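Local coordinates for protein HcgC (Methanococcus maripaludis S2, PDB 5O4H) that probably acts as an S-adenosylmethionine-dependent methyltransferase in the biosynthesis of the iron-guanylylpyridinol (FeGP) cofactor, at residues A50-S55 / G176-V181. Residues are numbered along the deposited sequence; the frame is centred on the assembly and turned at random.
Sequences AYLSGS and GTMTLV. With SAH (S-adenosyl-L-homocysteine), chain Q.
Leu52 CD2 packs against Thr177 CG2 at 3.8 Å, in the S-adenosyl-L-homocysteine pocket of a Rossmann-type fold. As is usual in that fold, the loop through Tyr51 and Leu52 links strand 42-48 of the mixed, mostly parallel sheet to the helix that follows. Extension of the Tyr51 side chain, with CG anti to the backbone N (chi1 169°), brings the hydroxyl close to helix 177-193. There Tyr51 OH lies 3.3 Å from Met178 CG, but Met178 is modelled in two conformers, so this contact is doubtful. The homocysteine sulfur lies at the ring's edge, near its plane, and Leu52 CB sits 3.8 Å above the ring centre, so one face is covered from within the loop; Phe213 adds an edge-to-face neighbour. Tyr51 N donates to the ribose O3' of the ligand.

A cis peptide bond joins Tyr51 to Leu52. The latter's N reaches the carboxylate atom OXT at 2.9 Å, and the next amide, Ser53 N, donates to the same oxygen. Ser53 OG faces Thr177 OG1 at 3.6 Å, with no hydrogen bond between them.

Across the pocket, Gly176 is the N-cap residue, and the first-turn amide of Thr177 donates to carboxylate O at 2.9 Å with an N-H...O angle of 161°; this helix start would probably stabilise the negative charge. No hydrogen bond joins the two segments directly: the ligand carboxylate bridges them. Replacing Thr177 by a valine would remove the hydroxyl that faces the carboxylate and pairs with Lys29, and would probably leave Lys29 NZ without this mate. In the ligand carboxylate, OXT lies 3.0 Å and O 3.1 Å from Thr177 OG1.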
loop_
_atom_site.group_PDB
_atom_site.type_symbol
_atom_site.label_atom_id
_atom_site.label_comp_id
_atom_site.label_asym_id
_atom_site.label_seq_id
_atom_site.Cartn_x
_atom_site.Cartn_y
_atom_site.Cartn_z
ATOM N N ALA C 50 -6.055 -23.690 24.043
ATOM C CA ALA C 50 -4.683 -23.559 24.520
ATOM C C ALA C 50 -3.781 -22.768 23.585
ATOM O O ALA C 50 -2.917 -22.039 24.056
ATOM C CB ALA C 50 -4.093 -24.940 24.749
ATOM N N TYR C 51 -3.945 -22.921 22.277
ATOM C CA TYR C 51 -3.137 -22.212 21.305
ATOM C C TYR C 51 -3.839 -20.905 20.939
ATOM O O TYR C 51 -5.033 -20.951 20.701
ATOM C CB TYR C 51 -2.917 -23.081 20.066
ATOM C CG TYR C 51 -2.321 -22.373 18.867
ATOM C CD1 TYR C 51 -3.131 -21.724 17.948
ATOM C CD2 TYR C 51 -0.956 -22.399 18.629
ATOM C CE1 TYR C 51 -2.596 -21.083 16.838
ATOM C CE2 TYR C 51 -0.410 -21.762 17.526
ATOM C CZ TYR C 51 -1.235 -21.118 16.622
ATOM O OH TYR C 51 -0.690 -20.505 15.529
ATOM N N LEU C 52 -3.160 -19.755 20.845
ATOM C CA LEU C 52 -1.749 -19.502 21.130
ATOM C C LEU C 52 -1.661 -18.749 22.456
ATOM O O LEU C 52 -0.774 -19.014 23.254
ATOM C CB LEU C 52 -1.113 -18.694 19.989
ATOM C CG LEU C 52 0.376 -18.383 20.100
ATOM C CD1 LEU C 52 1.180 -19.584 20.509
ATOM C CD2 LEU C 52 0.905 -17.829 18.796
ATOM N N SER C 53 -2.574 -17.810 22.709
ATOM C CA SER C 53 -2.574 -17.030 23.956
ATOM C C SER C 53 -3.122 -17.766 25.175
ATOM O O SER C 53 -2.882 -17.327 26.300
ATOM C CB SER C 53 -3.370 -15.735 23.774
ATOM O OG SER C 53 -4.531 -16.015 22.982
ATOM N N GLY C 54 -3.866 -18.837 24.962
ATOM C CA GLY C 54 -4.465 -19.595 26.058
ATOM C C GLY C 54 -3.527 -20.051 27.136
ATOM O O GLY C 54 -3.853 -19.959 28.321
ATOM N N SER C 55 -2.353 -20.535 26.734
ATOM C CA SER C 55 -1.359 -21.016 27.689
ATOM C C SER C 55 -0.959 -19.937 28.702
ATOM O O SER C 55 -1.019 -20.181 29.912
ATOM C CB SER C 55 -0.123 -21.522 26.951
ATOM O OG SER C 55 0.829 -22.023 27.875
ATOM N N GLY C 176 -6.555 -12.931 16.098
ATOM C CA GLY C 176 -5.723 -14.077 16.430
ATOM C C GLY C 176 -4.289 -13.668 16.662
ATOM O O GLY C 176 -3.733 -12.883 15.900
ATOM N N THR C 177 -3.682 -14.183 17.724
ATOM C CA THR C 177 -2.297 -13.831 18.056
ATOM C C THR C 177 -1.338 -13.977 16.889
ATOM O O THR C 177 -0.606 -13.044 16.584
ATOM C CB THR C 177 -1.831 -14.680 19.230
ATOM O OG1 THR C 177 -2.745 -14.497 20.295
ATOM C CG2 THR C 177 -0.417 -14.347 19.693
ATOM N N MET C 178 -1.335 -15.127 16.241
ATOM C CA MET C 178 -0.383 -15.323 15.103
ATOM C C MET C 178 -0.728 -14.455 13.909
ATOM O O MET C 178 0.218 -14.032 13.255
ATOM C CB MET C 178 -0.146 -16.787 14.652
ATOM C CG MET C 178 0.946 -17.618 15.413
ATOM S SD MET C 178 2.553 -17.003 16.125
ATOM C CE MET C 178 3.453 -16.614 14.700
ATOM N N THR C 179 -2.014 -14.140 13.603
ATOM C CA THR C 179 -2.390 -13.249 12.482
ATOM C C THR C 179 -1.815 -11.864 12.795
ATOM O O THR C 179 -1.254 -11.205 11.903
ATOM C CB THR C 179 -3.936 -13.056 12.350
ATOM O OG1 THR C 179 -4.497 -14.272 11.915
ATOM C CG2 THR C 179 -4.362 -11.950 11.345
ATOM N N LEU C 180 -1.958 -11.427 14.043
ATOM C CA LEU C 180 -1.447 -10.101 14.447
ATOM C C LEU C 180 0.065 -10.051 14.319
ATOM O O LEU C 180 0.610 -9.062 13.860
ATOM C CB LEU C 180 -1.882 -9.746 15.860
ATOM C CG LEU C 180 -3.372 -9.491 16.065
ATOM C CD1 LEU C 180 -3.688 -9.397 17.511
ATOM C CD2 LEU C 180 -3.818 -8.231 15.400
ATOM N N VAL C 181 0.754 -11.122 14.706
ATOM C CA VAL C 181 2.222 -11.181 14.606
ATOM C C VAL C 181 2.632 -11.118 13.137
ATOM O O VAL C 181 3.518 -10.348 12.779
ATOM C CB VAL C 181 2.738 -12.453 15.307
ATOM C CG1 VAL C 181 4.209 -12.723 14.994
ATOM C CG2 VAL C 181 2.533 -12.335 16.809
HETATM N N SAH Q . -7.770 -17.039 19.980
HETATM C CA SAH Q . -6.453 -17.756 19.904
HETATM C CB SAH Q . -6.450 -18.654 18.659
HETATM C CG SAH Q . -7.471 -19.766 18.818
HETATM S SD SAH Q . -7.141 -21.133 17.750
HETATM C C SAH Q . -5.296 -16.783 19.786
HETATM O O SAH Q . -5.527 -15.581 19.500
HETATM O OXT SAH Q . -4.130 -17.188 19.969
HETATM C "C5'" SAH Q . -8.331 -22.305 18.340
HETATM C "C4'" SAH Q . -7.787 -23.024 19.594
HETATM O "O4'" SAH Q . -8.896 -23.627 20.271
HETATM C "C3'" SAH Q . -6.900 -24.207 19.202
HETATM O "O3'" SAH Q . -6.066 -24.520 20.333
HETATM C "C2'" SAH Q . -7.929 -25.324 18.986
HETATM O "O2'" SAH Q . -7.400 -26.639 19.142
HETATM C "C1'" SAH Q . -8.891 -25.055 20.135
HETATM N N9 SAH Q . -10.294 -25.450 19.889
HETATM C C8 SAH Q . -10.996 -25.365 18.734
HETATM N N7 SAH Q . -12.274 -25.793 18.961
HETATM C C5 SAH Q . -12.386 -26.112 20.255
HETATM C C6 SAH Q . -13.464 -26.600 21.142
HETATM N N6 SAH Q . -14.688 -26.835 20.626
HETATM N N1 SAH Q . -13.181 -26.799 22.448
HETATM C C2 SAH Q . -11.947 -26.578 22.966
HETATM N N3 SAH Q . -10.925 -26.132 22.209
HETATM C C4 SAH Q . -11.081 -25.886 20.874
#